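Local coordinates for protein erythrocyte binding antigen 140 (Plasmodium falciparum, PDB 4GF2) that probably binds a receptor on the host red-cell surface, here as the piece that carries the two Duffy-binding-like domains of a longer membrane protein, at residues 19-24 / 79-84; 24-29 / 34-39; 104-109 / 241-246. The protein carries 3 engineered substitutions. All blocks are in the same frame, centred on the assembly; numbering follows the deposited sequence.

All three contacts belong to the first Duffy-binding-like unit of the chain and lie on the same side of its centre. Contact 2, 24-29 with 34-39, is the most enclosed: four of its eight touching residues are buried, and it is made of backbone bonds and a disulfide. Contacts 1 and 3 lie at the surface: in contact 1 two lysines donate to backbone carbonyls, one of them weakly; in contact 3 one lysine stands near a carboxylate, beyond salt-bridge distance. Contacts 1 and 2 share Ile24 and strand 23-27, and Trp23 packs on Pro37. Contact 3 touches contact 2 through Phe108 and Met106, but its nearest atoms stay about 7 Å from those of contact 1.

Contact 1 of 3, residues 19-24 / 79-84; sequences KSIKWI and EGKDPS
Glu79 meets Lys19 through its backbone, its carboxylate taking no part: Lys19 NZ gives Glu79 O a weak hydrogen bond of 3.4 Å. The lysine chain is bent at chi3 and chi4, which brings its ammonium round to the loop ahead of helix 83-101. Its stronger partner is Lys77 O, at the end of helix 56-78, so that one ammonium group serves two carbonyls two residues apart, one of them weakly. Glu79 OE1 stands 6.4 Å from Lys19 NZ, too far for a salt bridge, though its charge may still offset that of the lysine.

Gly80 follows with phi at 89°, where a side chain would press on the preceding carbonyl; glycine suits the bend that carries the chain on to Lys81. Lys81 returns the gesture. Extended beyond CG, its chain spans the gap, and NZ donates to Lys19 O at 2.9 Å, tilted 23° from the carbonyl plane. The side chains of Lys81 and Ile21 pass in opposite directions, and the tip, Lys81 NZ, lies 3.9 Å from Ile21 CG1; the other neighbours of this isoleucine include Asn186 and Met189 of helix 175-202. A long, flexible lysine suits both places, since the closest CA atoms, of Lys19 and Glu79, are 9.4 Å apart and each amine can seek a carbonyl. Lys19 NZ and Lys81 NZ keep 6.0 Å between them.

Asp82 then starts the helix. Its OD2 takes Ser84 N at 3.1 Å and Ser84 OG from the other face of the carboxylate plane, two bonds that hold the group in place. Thus one good and one weak lysine-to-carbonyl bond, running in opposite directions, join the N-terminal loop to the interhelical turn of this Duffy-binding-like domain, and the turn ends in an aspartate N-cap at the start of helix 83-101.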
ATOM      1  N   LYS A  19     -16.648 -26.206   3.458  1.00 47.02           N
ATOM      2  CA  LYS A  19     -15.401 -26.871   3.085  1.00 46.31           C
ATOM      3  C   LYS A  19     -14.157 -26.047   3.419  1.00 47.42           C
ATOM      4  O   LYS A  19     -13.098 -26.604   3.711  1.00 47.86           O
ATOM      5  CB  LYS A  19     -15.409 -27.195   1.595  1.00 47.97           C
ATOM      6  CG  LYS A  19     -16.198 -28.441   1.234  1.00 49.86           C
ATOM      7  CD  LYS A  19     -16.292 -28.607  -0.277  1.00 59.60           C
ATOM      8  CE  LYS A  19     -16.312 -30.067  -0.692  1.00 67.81           C
ATOM      9  NZ  LYS A  19     -14.968 -30.704  -0.547  1.00 73.18           N
ATOM     10  N   SER A  20     -14.278 -24.724   3.362  1.00 48.56           N
ATOM     11  CA  SER A  20     -13.153 -23.849   3.662  1.00 49.77           C
ATOM     12  C   SER A  20     -12.725 -24.005   5.115  1.00 46.63           C
ATOM     13  O   SER A  20     -13.557 -24.226   5.993  1.00 44.25           O
ATOM     14  CB  SER A  20     -13.520 -22.394   3.386  1.00 55.43           C
ATOM     15  OG  SER A  20     -13.824 -22.203   2.016  1.00 60.80           O
ATOM     16  N   ILE A  21     -11.422 -23.903   5.357  1.00 48.23           N
ATOM     17  CA  ILE A  21     -10.878 -23.968   6.706  1.00 48.03           C
ATOM     18  C   ILE A  21     -10.603 -22.553   7.212  1.00 50.10           C
ATOM     19  O   ILE A  21      -9.745 -21.854   6.677  1.00 53.32           O
ATOM     20  CB  ILE A  21      -9.572 -24.786   6.739  1.00 48.02           C
ATOM     21  CG1 ILE A  21      -9.820 -26.208   6.226  1.00 43.65           C
ATOM     22  CG2 ILE A  21      -9.014 -24.837   8.148  1.00 49.20           C
ATOM     23  CD1 ILE A  21      -8.553 -27.043   6.069  1.00 41.65           C
ATOM     24  N   LYS A  22     -11.335 -22.131   8.238  1.00 49.11           N
ATOM     25  CA  LYS A  22     -11.189 -20.774   8.760  1.00 51.15           C
ATOM     26  C   LYS A  22     -11.244 -20.751  10.286  1.00 47.53           C
ATOM     27  O   LYS A  22     -11.741 -21.685  10.918  1.00 43.65           O
ATOM     28  CB  LYS A  22     -12.277 -19.863   8.186  1.00 56.08           C
ATOM     29  CG  LYS A  22     -13.688 -20.312   8.521  1.00 57.01           C
ATOM     30  CD  LYS A  22     -14.737 -19.584   7.694  1.00 62.92           C
ATOM     31  CE  LYS A  22     -14.999 -18.188   8.213  1.00 69.24           C
ATOM     32  NZ  LYS A  22     -16.110 -17.529   7.467  1.00 74.46           N
ATOM     33  N   TRP A  23     -10.722 -19.676  10.869  1.00 49.39           N
ATOM     34  CA  TRP A  23     -10.753 -19.493  12.313  1.00 48.03           C
ATOM     35  C   TRP A  23     -11.413 -18.168  12.651  1.00 48.32           C
ATOM     36  O   TRP A  23     -11.012 -17.114  12.154  1.00 50.12           O
ATOM     37  CB  TRP A  23      -9.338 -19.555  12.888  1.00 47.96           C
ATOM     38  CG  TRP A  23      -8.771 -20.942  12.910  1.00 44.78           C
ATOM     39  CD1 TRP A  23      -8.330 -21.665  11.840  1.00 43.58           C
ATOM     40  CD2 TRP A  23      -8.586 -21.776  14.061  1.00 42.46           C
ATOM     41  NE1 TRP A  23      -7.881 -22.898  12.251  1.00 41.33           N
ATOM     42  CE2 TRP A  23      -8.026 -22.992  13.611  1.00 40.72           C
ATOM     43  CE3 TRP A  23      -8.835 -21.615  15.425  1.00 41.42           C
ATOM     44  CZ2 TRP A  23      -7.713 -24.041  14.478  1.00 38.81           C
ATOM     45  CZ3 TRP A  23      -8.520 -22.656  16.287  1.00 40.25           C
ATOM     46  CH2 TRP A  23      -7.967 -23.854  15.808  1.00 38.74           C
ATOM     47  N   ILE A  24     -12.434 -18.223  13.499  1.00 47.46           N
ATOM     48  CA  ILE A  24     -13.218 -17.041  13.811  1.00 53.40           C
ATOM     49  C   ILE A  24     -12.933 -16.572  15.229  1.00 54.91           C
ATOM     50  O   ILE A  24     -13.107 -17.316  16.195  1.00 53.11           O
ATOM     51  CB  ILE A  24     -14.721 -17.312  13.638  1.00 57.10           C
ATOM     52  CG1 ILE A  24     -15.007 -17.758  12.202  1.00 64.48           C
ATOM     53  CG2 ILE A  24     -15.528 -16.065  13.954  1.00 57.46           C
ATOM     54  CD1 ILE A  24     -15.856 -19.006  12.112  1.00 67.27           C
ATOM     55  N   GLU A  79     -13.686 -34.733   0.812  1.00 53.54           N
ATOM     56  CA  GLU A  79     -13.561 -35.362  -0.495  1.00 62.45           C
ATOM     57  C   GLU A  79     -12.729 -34.454  -1.388  1.00 64.36           C
ATOM     58  O   GLU A  79     -12.968 -33.246  -1.448  1.00 68.77           O
ATOM     59  CB  GLU A  79     -14.931 -35.601  -1.132  1.00 70.47           C
ATOM     60  CG  GLU A  79     -15.536 -36.966  -0.832  1.00 76.96           C
ATOM     61  CD  GLU A  79     -16.786 -37.242  -1.652  1.00 85.04           C
ATOM     62  OE1 GLU A  79     -17.161 -36.381  -2.477  1.00 89.38           O
ATOM     63  OE2 GLU A  79     -17.394 -38.318  -1.472  1.00 87.00           O
ATOM     64  N   GLY A  80     -11.745 -35.031  -2.065  1.00 60.80           N
ATOM     65  CA  GLY A  80     -10.905 -34.270  -2.970  1.00 58.19           C
ATOM     66  C   GLY A  80      -9.688 -33.669  -2.292  1.00 53.48           C
ATOM     67  O   GLY A  80      -8.793 -33.150  -2.959  1.00 55.72           O
ATOM     68  N   LYS A  81      -9.649 -33.735  -0.966  1.00 47.91           N
ATOM     69  CA  LYS A  81      -8.510 -33.219  -0.221  1.00 46.66           C
ATOM     70  C   LYS A  81      -7.558 -34.352   0.128  1.00 45.95           C
ATOM     71  O   LYS A  81      -7.940 -35.522   0.115  1.00 44.16           O
ATOM     72  CB  LYS A  81      -8.973 -32.524   1.059  1.00 44.64           C
ATOM     73  CG  LYS A  81      -9.847 -31.296   0.838  1.00 45.01           C
ATOM     74  CD  LYS A  81      -9.930 -30.457   2.108  1.00 44.37           C
ATOM     75  CE  LYS A  81     -10.951 -29.339   1.985  1.00 46.28           C
ATOM     76  NZ  LYS A  81     -10.889 -28.389   3.129  1.00 47.81           N
ATOM     77  N   ASP A  82      -6.314 -34.001   0.439  1.00 47.99           N
ATOM     78  CA  ASP A  82      -5.352 -34.983   0.914  1.00 50.44           C
ATOM     79  C   ASP A  82      -5.977 -35.724   2.088  1.00 46.44           C
ATOM     80  O   ASP A  82      -6.500 -35.097   3.009  1.00 45.87           O
ATOM     81  CB  ASP A  82      -4.057 -34.296   1.349  1.00 55.23           C
ATOM     82  CG  ASP A  82      -2.925 -35.278   1.584  1.00 61.63           C
ATOM     83  OD1 ASP A  82      -2.190 -35.576   0.619  1.00 71.01           O
ATOM     84  OD2 ASP A  82      -2.768 -35.750   2.729  1.00 57.70           O
ATOM     85  N   PRO A  83      -5.936 -37.063   2.058  1.00 43.37           N
ATOM     86  CA  PRO A  83      -6.596 -37.858   3.098  1.00 39.34           C
ATOM     87  C   PRO A  83      -6.069 -37.587   4.505  1.00 39.18           C
ATOM     88  O   PRO A  83      -6.766 -37.889   5.474  1.00 39.36           O
ATOM     89  CB  PRO A  83      -6.303 -39.304   2.680  1.00 37.98           C
ATOM     90  CG  PRO A  83      -5.137 -39.223   1.784  1.00 40.67           C
ATOM     91  CD  PRO A  83      -5.261 -37.916   1.067  1.00 43.68           C
ATOM     92  N   SER A  84      -4.867 -37.033   4.622  1.00 40.01           N
ATOM     93  CA  SER A  84      -4.320 -36.720   5.939  1.00 41.05           C
ATOM     94  C   SER A  84      -5.194 -35.684   6.645  1.00 40.44           C
ATOM     95  O   SER A  84      -5.235 -35.617   7.874  1.00 41.93           O
ATOM     96  CB  SER A  84      -2.880 -36.216   5.832  1.00 44.62           C
ATOM     97  OG  SER A  84      -2.821 -34.874   5.371  1.00 46.72           O
TER

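Contact 2 of 3, residues 24-29 / 34-39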
ATOM      1  N   ILE A  24     -12.434 -18.223  13.499  1.00 47.46           N
ATOM      2  CA  ILE A  24     -13.218 -17.041  13.811  1.00 53.40           C
ATOM      3  C   ILE A  24     -12.933 -16.572  15.229  1.00 54.91           C
ATOM      4  O   ILE A  24     -13.107 -17.316  16.195  1.00 53.11           O
ATOM      5  CB  ILE A  24     -14.721 -17.312  13.638  1.00 57.10           C
ATOM      6  CG1 ILE A  24     -15.007 -17.758  12.202  1.00 64.48           C
ATOM      7  CG2 ILE A  24     -15.528 -16.065  13.954  1.00 57.46           C
ATOM      8  CD1 ILE A  24     -15.856 -19.006  12.112  1.00 67.27           C
ATOM      9  N   CYS A  25     -12.487 -15.328  15.343  1.00 58.63           N
ATOM     10  CA  CYS A  25     -12.156 -14.754  16.637  1.00 59.60           C
ATOM     11  C   CYS A  25     -13.270 -13.841  17.128  1.00 61.22           C
ATOM     12  O   CYS A  25     -13.755 -12.986  16.389  1.00 62.61           O
ATOM     13  CB  CYS A  25     -10.835 -13.992  16.551  1.00 61.77           C
ATOM     14  SG  CYS A  25      -9.440 -15.040  16.066  1.00 72.41           S
ATOM     15  N   ARG A  26     -13.681 -14.051  18.374  1.00 61.68           N
ATOM     16  CA  ARG A  26     -14.687 -13.222  19.023  1.00 66.53           C
ATOM     17  C   ARG A  26     -14.306 -13.062  20.488  1.00 66.69           C
ATOM     18  O   ARG A  26     -13.479 -13.813  21.003  1.00 64.56           O
ATOM     19  CB  ARG A  26     -16.065 -13.877  18.933  1.00 70.02           C
ATOM     20  CG  ARG A  26     -16.498 -14.265  17.530  1.00 75.81           C
ATOM     21  CD  ARG A  26     -17.874 -14.922  17.546  1.00 84.02           C
ATOM     22  NE  ARG A  26     -17.876 -16.192  18.274  1.00 89.62           N
ATOM     23  CZ  ARG A  26     -17.727 -17.393  17.714  1.00 92.89           C
ATOM     24  NH1 ARG A  26     -17.562 -17.521  16.402  1.00 93.37           N
ATOM     25  NH2 ARG A  26     -17.744 -18.480  18.475  1.00 93.96           N
ATOM     26  N   GLU A  27     -14.905 -12.087  21.163  1.00 70.55           N
ATOM     27  CA  GLU A  27     -14.718 -11.959  22.603  1.00 73.38           C
ATOM     28  C   GLU A  27     -15.903 -12.598  23.321  1.00 71.44           C
ATOM     29  O   GLU A  27     -17.056 -12.370  22.954  1.00 70.98           O
ATOM     30  CB  GLU A  27     -14.545 -10.494  23.020  1.00 84.26           C
ATOM     31  CG  GLU A  27     -15.797  -9.644  22.905  1.00 91.02           C
ATOM     32  CD  GLU A  27     -15.624  -8.259  23.511  1.00101.37           C
ATOM     33  OE1 GLU A  27     -14.470  -7.859  23.780  1.00104.09           O
ATOM     34  OE2 GLU A  27     -16.645  -7.573  23.726  1.00105.98           O
ATOM     35  N   ASN A  28     -15.611 -13.414  24.330  1.00 70.89           N
ATOM     36  CA  ASN A  28     -16.655 -14.068  25.111  1.00 71.67           C
ATOM     37  C   ASN A  28     -17.182 -13.162  26.223  1.00 77.76           C
ATOM     38  O   ASN A  28     -16.821 -11.988  26.300  1.00 79.96           O
ATOM     39  CB  ASN A  28     -16.142 -15.391  25.689  1.00 69.06           C
ATOM     40  CG  ASN A  28     -15.017 -15.200  26.688  1.00 70.38           C
ATOM     41  OD1 ASN A  28     -14.924 -14.170  27.361  1.00 73.80           O
ATOM     42  ND2 ASN A  28     -14.155 -16.206  26.795  1.00 68.24           N
ATOM     43  N   SER A  29     -18.036 -13.713  27.082  1.00 81.12           N
ATOM     44  CA  SER A  29     -18.698 -12.928  28.122  1.00 89.03           C
ATOM     45  C   SER A  29     -17.707 -12.210  29.035  1.00 90.60           C
ATOM     46  O   SER A  29     -17.993 -11.126  29.534  1.00 91.53           O
ATOM     47  CB  SER A  29     -19.617 -13.821  28.960  1.00 93.33           C
ATOM     48  OG  SER A  29     -18.890 -14.878  29.562  1.00 94.27           O
ATOM     49  N   VAL A  34     -11.187 -15.176  21.943  1.00 60.26           N
ATOM     50  CA  VAL A  34     -10.806 -16.543  21.603  1.00 56.50           C
ATOM     51  C   VAL A  34     -10.975 -16.774  20.104  1.00 54.15           C
ATOM     52  O   VAL A  34     -11.789 -16.116  19.457  1.00 54.61           O
ATOM     53  CB  VAL A  34     -11.656 -17.590  22.360  1.00 55.18           C
ATOM     54  CG1 VAL A  34     -11.338 -17.570  23.845  1.00 58.35           C
ATOM     55  CG2 VAL A  34     -13.143 -17.355  22.119  1.00 55.86           C
ATOM     56  N   CYS A  35     -10.199 -17.711  19.564  1.00 52.04           N
ATOM     57  CA  CYS A  35     -10.285 -18.076  18.156  1.00 52.05           C
ATOM     58  C   CYS A  35     -10.727 -19.524  18.024  1.00 48.22           C
ATOM     59  O   CYS A  35     -10.006 -20.443  18.414  1.00 45.90           O
ATOM     60  CB  CYS A  35      -8.933 -17.890  17.466  1.00 54.99           C
ATOM     61  SG  CYS A  35      -8.377 -16.176  17.372  1.00 85.16           S
ATOM     62  N   VAL A  36     -11.914 -19.719  17.461  1.00 47.91           N
ATOM     63  CA  VAL A  36     -12.496 -21.042  17.320  1.00 46.72           C
ATOM     64  C   VAL A  36     -12.450 -21.502  15.865  1.00 46.87           C
ATOM     65  O   VAL A  36     -12.708 -20.719  14.953  1.00 49.19           O
ATOM     66  CB  VAL A  36     -13.955 -21.039  17.796  1.00 46.70           C
ATOM     67  CG1 VAL A  36     -14.544 -22.436  17.722  1.00 46.30           C
ATOM     68  CG2 VAL A  36     -14.043 -20.497  19.212  1.00 46.34           C
ATOM     69  N   PRO A  37     -12.116 -22.779  15.639  1.00 44.48           N
ATOM     70  CA  PRO A  37     -12.123 -23.295  14.267  1.00 42.85           C
ATOM     71  C   PRO A  37     -13.543 -23.567  13.784  1.00 41.43           C
ATOM     72  O   PRO A  37     -14.390 -24.001  14.564  1.00 39.99           O
ATOM     73  CB  PRO A  37     -11.331 -24.600  14.385  1.00 40.89           C
ATOM     74  CG  PRO A  37     -11.550 -25.046  15.786  1.00 39.91           C
ATOM     75  CD  PRO A  37     -11.688 -23.798  16.615  1.00 42.59           C
ATOM     76  N   ASP A  38     -13.803 -23.308  12.510  1.00 42.60           N
ATOM     77  CA  ASP A  38     -15.130 -23.529  11.959  1.00 44.73           C
ATOM     78  C   ASP A  38     -15.529 -24.997  12.132  1.00 40.25           C
ATOM     79  O   ASP A  38     -16.710 -25.323  12.265  1.00 38.62           O
ATOM     80  CB  ASP A  38     -15.163 -23.129  10.484  1.00 51.02           C
ATOM     81  CG  ASP A  38     -16.553 -22.757  10.013  1.00 56.23           C
ATOM     82  OD1 ASP A  38     -17.368 -22.333  10.856  1.00 57.34           O
ATOM     83  OD2 ASP A  38     -16.830 -22.881   8.801  1.00 59.02           O
ATOM     84  N   ARG A  39     -14.537 -25.880  12.144  1.00 38.79           N
ATOM     85  CA  ARG A  39     -14.807 -27.296  12.345  1.00 37.12           C
ATOM     86  C   ARG A  39     -15.535 -27.507  13.669  1.00 37.88           C
ATOM     87  O   ARG A  39     -16.454 -28.319  13.758  1.00 39.32           O
ATOM     88  CB  ARG A  39     -13.514 -28.112  12.321  1.00 35.45           C
ATOM     89  CG  ARG A  39     -13.739 -29.611  12.549  1.00 34.91           C
ATOM     90  CD  ARG A  39     -12.456 -30.331  12.930  1.00 36.32           C
ATOM     91  NE  ARG A  39     -11.716 -29.601  13.955  1.00 36.79           N
ATOM     92  CZ  ARG A  39     -12.051 -29.548  15.240  1.00 35.61           C
ATOM     93  NH1 ARG A  39     -13.124 -30.185  15.688  1.00 36.11           N
ATOM     94  NH2 ARG A  39     -11.305 -28.848  16.080  1.00 34.75           N
TER
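In Cys25 and Cys35 alike, the sulfur lies opposite the carbonyl carbon and beside the backbone N (chi1 -60° and -66°), which points the two SG atoms at each other across the hairpin. Cys25 SG and Cys35 SG are bonded at 2.0 Å, with a torsion of 96° about the S-S bond, near the relaxed right angle. The cysteines form an antiparallel non-hydrogen-bonded pair, and Cys25 CA and Cys35 CA are drawn to 4.1 Å. Cysteine suits this site because a covalent link ties the strands where no N-H to O=C bond does.

Two hydrogen-bonded pairs flank it. Ile24 N reaches Val36 O at 2.9 Å and Val36 N returns to Ile24 O; Val34 N meets Arg26 O at 2.8 Å, and Arg26 N answers to Val34 O. Between them, Cys25 CA lends a CH to Val34 O at 3.2 Å. On the face away from the disulfide, Ile24 CD1 comes to 3.9 Å from Asp38 OD1, an aspartate salt-bridged to Arg18. Branched Val34 and Val36, both buried, suit extended strands with apolar surroundings.

Around this hairpin of strands 23-27 and 33-37, helix 213-242 covers the disulfide, with Gln232 on Cys25 and Val235 and Leu236 on Cys35, and also reaches Val34 through Leu239; Val36 faces Ile41 of helix 38-41 and Trp179 of helix 175-202.

Contact 3 of 3, residues 104-109 / 241-246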
ATOM      1  N   ASP A 104     -14.117 -28.132  29.152  1.00 53.10           N
ATOM      2  CA  ASP A 104     -12.877 -27.504  28.703  1.00 57.69           C
ATOM      3  C   ASP A 104     -13.042 -27.016  27.267  1.00 58.75           C
ATOM      4  O   ASP A 104     -12.464 -27.573  26.336  1.00 58.92           O
ATOM      5  CB  ASP A 104     -11.705 -28.481  28.808  1.00 59.03           C
ATOM      6  CG  ASP A 104     -10.396 -27.875  28.330  1.00 62.92           C
ATOM      7  OD1 ASP A 104     -10.255 -26.637  28.393  1.00 63.11           O
ATOM      8  OD2 ASP A 104      -9.510 -28.637  27.885  1.00 66.31           O
ATOM      9  N   ASP A 105     -13.839 -25.967  27.097  1.00 58.71           N
ATOM     10  CA  ASP A 105     -14.199 -25.490  25.770  1.00 55.14           C
ATOM     11  C   ASP A 105     -14.156 -23.967  25.692  1.00 54.21           C
ATOM     12  O   ASP A 105     -14.770 -23.277  26.507  1.00 57.29           O
ATOM     13  CB  ASP A 105     -15.599 -25.981  25.412  1.00 55.44           C
ATOM     14  CG  ASP A 105     -15.908 -25.836  23.937  1.00 54.60           C
ATOM     15  OD1 ASP A 105     -15.102 -25.204  23.221  1.00 56.98           O
ATOM     16  OD2 ASP A 105     -16.958 -26.352  23.496  1.00 52.43           O
ATOM     17  N   MET A 106     -13.428 -23.449  24.709  1.00 50.76           N
ATOM     18  CA  MET A 106     -13.354 -22.008  24.482  1.00 53.03           C
ATOM     19  C   MET A 106     -14.490 -21.533  23.575  1.00 52.35           C
ATOM     20  O   MET A 106     -14.848 -20.355  23.583  1.00 54.37           O
ATOM     21  CB  MET A 106     -12.005 -21.641  23.863  1.00 54.59           C
ATOM     22  CG  MET A 106     -10.835 -21.767  24.824  1.00 56.83           C
ATOM     23  SD  MET A 106      -9.235 -21.758  23.991  1.00 54.06           S
ATOM     24  CE  MET A 106      -9.225 -23.392  23.263  1.00 51.82           C
ATOM     25  N   ASP A 107     -15.051 -22.458  22.799  1.00 52.09           N
ATOM     26  CA  ASP A 107     -16.178 -22.162  21.917  1.00 54.57           C
ATOM     27  C   ASP A 107     -17.437 -21.904  22.743  1.00 62.23           C
ATOM     28  O   ASP A 107     -17.666 -22.562  23.756  1.00 66.00           O
ATOM     29  CB  ASP A 107     -16.389 -23.330  20.948  1.00 49.31           C
ATOM     30  CG  ASP A 107     -17.589 -23.138  20.037  1.00 47.69           C
ATOM     31  OD1 ASP A 107     -17.917 -21.983  19.688  1.00 49.06           O
ATOM     32  OD2 ASP A 107     -18.200 -24.163  19.665  1.00 44.86           O
ATOM     33  N   PHE A 108     -18.249 -20.941  22.312  1.00 63.74           N
ATOM     34  CA  PHE A 108     -19.408 -20.519  23.094  1.00 63.58           C
ATOM     35  C   PHE A 108     -20.544 -20.013  22.207  1.00 66.30           C
ATOM     36  O   PHE A 108     -20.408 -19.927  20.989  1.00 67.31           O
ATOM     37  CB  PHE A 108     -18.999 -19.407  24.055  1.00 63.54           C
ATOM     38  CG  PHE A 108     -18.748 -18.089  23.378  1.00 63.63           C
ATOM     39  CD1 PHE A 108     -17.537 -17.830  22.758  1.00 65.66           C
ATOM     40  CD2 PHE A 108     -19.730 -17.112  23.352  1.00 65.74           C
ATOM     41  CE1 PHE A 108     -17.306 -16.618  22.132  1.00 69.74           C
ATOM     42  CE2 PHE A 108     -19.506 -15.899  22.729  1.00 70.42           C
ATOM     43  CZ  PHE A 108     -18.294 -15.651  22.118  1.00 71.39           C
ATOM     44  N   GLY A 109     -21.662 -19.666  22.839  1.00 66.33           N
ATOM     45  CA  GLY A 109     -22.822 -19.159  22.130  1.00 66.19           C
ATOM     46  C   GLY A 109     -23.498 -20.200  21.259  1.00 60.73           C
ATOM     47  O   GLY A 109     -23.030 -21.332  21.145  1.00 57.03           O
ATOM     48  N   LYS A 241      -0.517 -19.496  27.582  1.00 68.36           N
ATOM     49  CA  LYS A 241       0.153 -19.001  28.779  1.00 75.61           C
ATOM     50  C   LYS A 241      -0.851 -18.792  29.907  1.00 77.17           C
ATOM     51  O   LYS A 241      -0.624 -19.217  31.038  1.00 79.48           O
ATOM     52  CB  LYS A 241       0.877 -17.688  28.474  1.00 81.63           C
ATOM     53  CG  LYS A 241       2.096 -17.845  27.578  1.00 85.04           C
ATOM     54  CD  LYS A 241       2.583 -16.502  27.056  1.00 91.64           C
ATOM     55  CE  LYS A 241       3.826 -16.655  26.193  1.00 95.99           C
ATOM     56  NZ  LYS A 241       4.154 -15.408  25.447  1.00 99.61           N
ATOM     57  N   LYS A 242      -1.967 -18.147  29.584  1.00 76.04           N
ATOM     58  CA  LYS A 242      -2.985 -17.827  30.577  1.00 77.60           C
ATOM     59  C   LYS A 242      -3.549 -19.080  31.241  1.00 71.92           C
ATOM     60  O   LYS A 242      -3.901 -19.060  32.418  1.00 72.02           O
ATOM     61  CB  LYS A 242      -4.120 -17.028  29.933  1.00 80.78           C
ATOM     62  CG  LYS A 242      -5.302 -16.807  30.855  1.00 86.98           C
ATOM     63  CD  LYS A 242      -6.308 -15.841  30.261  1.00 92.08           C
ATOM     64  CE  LYS A 242      -7.461 -15.602  31.225  1.00 98.53           C
ATOM     65  NZ  LYS A 242      -8.415 -14.578  30.720  1.00102.42           N
ATOM     66  N   LYS A 243      -3.638 -20.166  30.483  1.00 67.36           N
ATOM     67  CA  LYS A 243      -4.171 -21.416  31.012  1.00 65.59           C
ATOM     68  C   LYS A 243      -3.094 -22.228  31.725  1.00 65.74           C
ATOM     69  O   LYS A 243      -3.355 -23.330  32.213  1.00 63.82           O
ATOM     70  CB  LYS A 243      -4.799 -22.241  29.890  1.00 62.96           C
ATOM     71  CG  LYS A 243      -6.128 -21.692  29.395  1.00 63.04           C
ATOM     72  CD  LYS A 243      -6.611 -22.439  28.163  1.00 61.21           C
ATOM     73  CE  LYS A 243      -8.036 -22.054  27.793  1.00 61.52           C
ATOM     74  NZ  LYS A 243      -9.044 -22.629  28.730  1.00 62.17           N
ATOM     75  N   ASN A 244      -1.884 -21.679  31.789  1.00 68.85           N
ATOM     76  CA  ASN A 244      -0.781 -22.331  32.487  1.00 70.99           C
ATOM     77  C   ASN A 244      -0.016 -21.359  33.376  1.00 76.87           C
ATOM     78  O   ASN A 244       1.215 -21.305  33.345  1.00 81.09           O
ATOM     79  CB  ASN A 244       0.171 -22.987  31.488  1.00 68.83           C
ATOM     80  CG  ASN A 244      -0.426 -24.218  30.843  1.00 63.81           C
ATOM     81  OD1 ASN A 244      -0.353 -25.316  31.392  1.00 63.74           O
ATOM     82  ND2 ASN A 244      -1.031 -24.039  29.676  1.00 59.71           N
ATOM     83  N   SER A 245      -0.754 -20.588  34.168  1.00 77.21           N
ATOM     84  CA  SER A 245      -0.144 -19.671  35.121  1.00 79.54           C
ATOM     85  C   SER A 245       0.828 -18.715  34.435  1.00 80.56           C
ATOM     86  O   SER A 245       1.858 -18.359  35.002  1.00 84.39           O
ATOM     87  CB  SER A 245       0.598 -20.463  36.195  1.00 81.63           C
ATOM     88  OG  SER A 245      -0.226 -21.486  36.721  1.00 76.26           O
ATOM     89  N   GLY A 246       0.500 -18.313  33.211  1.00 77.99           N
ATOM     90  CA  GLY A 246       1.321 -17.376  32.465  1.00 79.78           C
ATOM     91  C   GLY A 246       2.693 -17.916  32.106  1.00 82.30           C
ATOM     92  O   GLY A 246       3.653 -17.156  31.989  1.00 84.22           O
TER
HETATM   93  O   HOH W   1     -10.494 -24.771  26.424  1.00 51.52           O
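Met106 and Lys243 make the direct touch between two pieces of the helical Duffy-binding-like domain, one a loop following helix 83-101 and the other at the C-terminal part of helix 213-242 and the turn beyond. Met106 SD lies 4.0 Å from Lys243 CE, and the two chains cross at a slant. Methionine suits the place because a flexible, apolar thioether can lie against the methylenes of a lysine whose ammonium group points to a carboxylate and a water. The chi4 bend of Lys243 (-73°) turns NZ toward Asp104, but Asp104 OD1 and Lys243 NZ are 4.2 Å apart, an attraction longer than a salt bridge.

In the next shell, both Met106 and Lys243 pack on Ile176 of helix 175-202, so that Ile176 is a neighbour common to both segments. Gln175 grips the first loop at several points: its backbone N meets Asp104 OD2, while its side-chain amide accepts from Met106 N and donates to Asp105 OD1. Asp105 OD1 also accepts from Asp107 N at 2.8 Å, an Asx turn, met from above the carboxylate plane, and Asp105 OD2 is salt-bridged to Lys40.

A water lies between the two charges, donating to Asp104 OD1 at 2.7 Å and accepting weakly from Lys243 NZ at 3.5 Å.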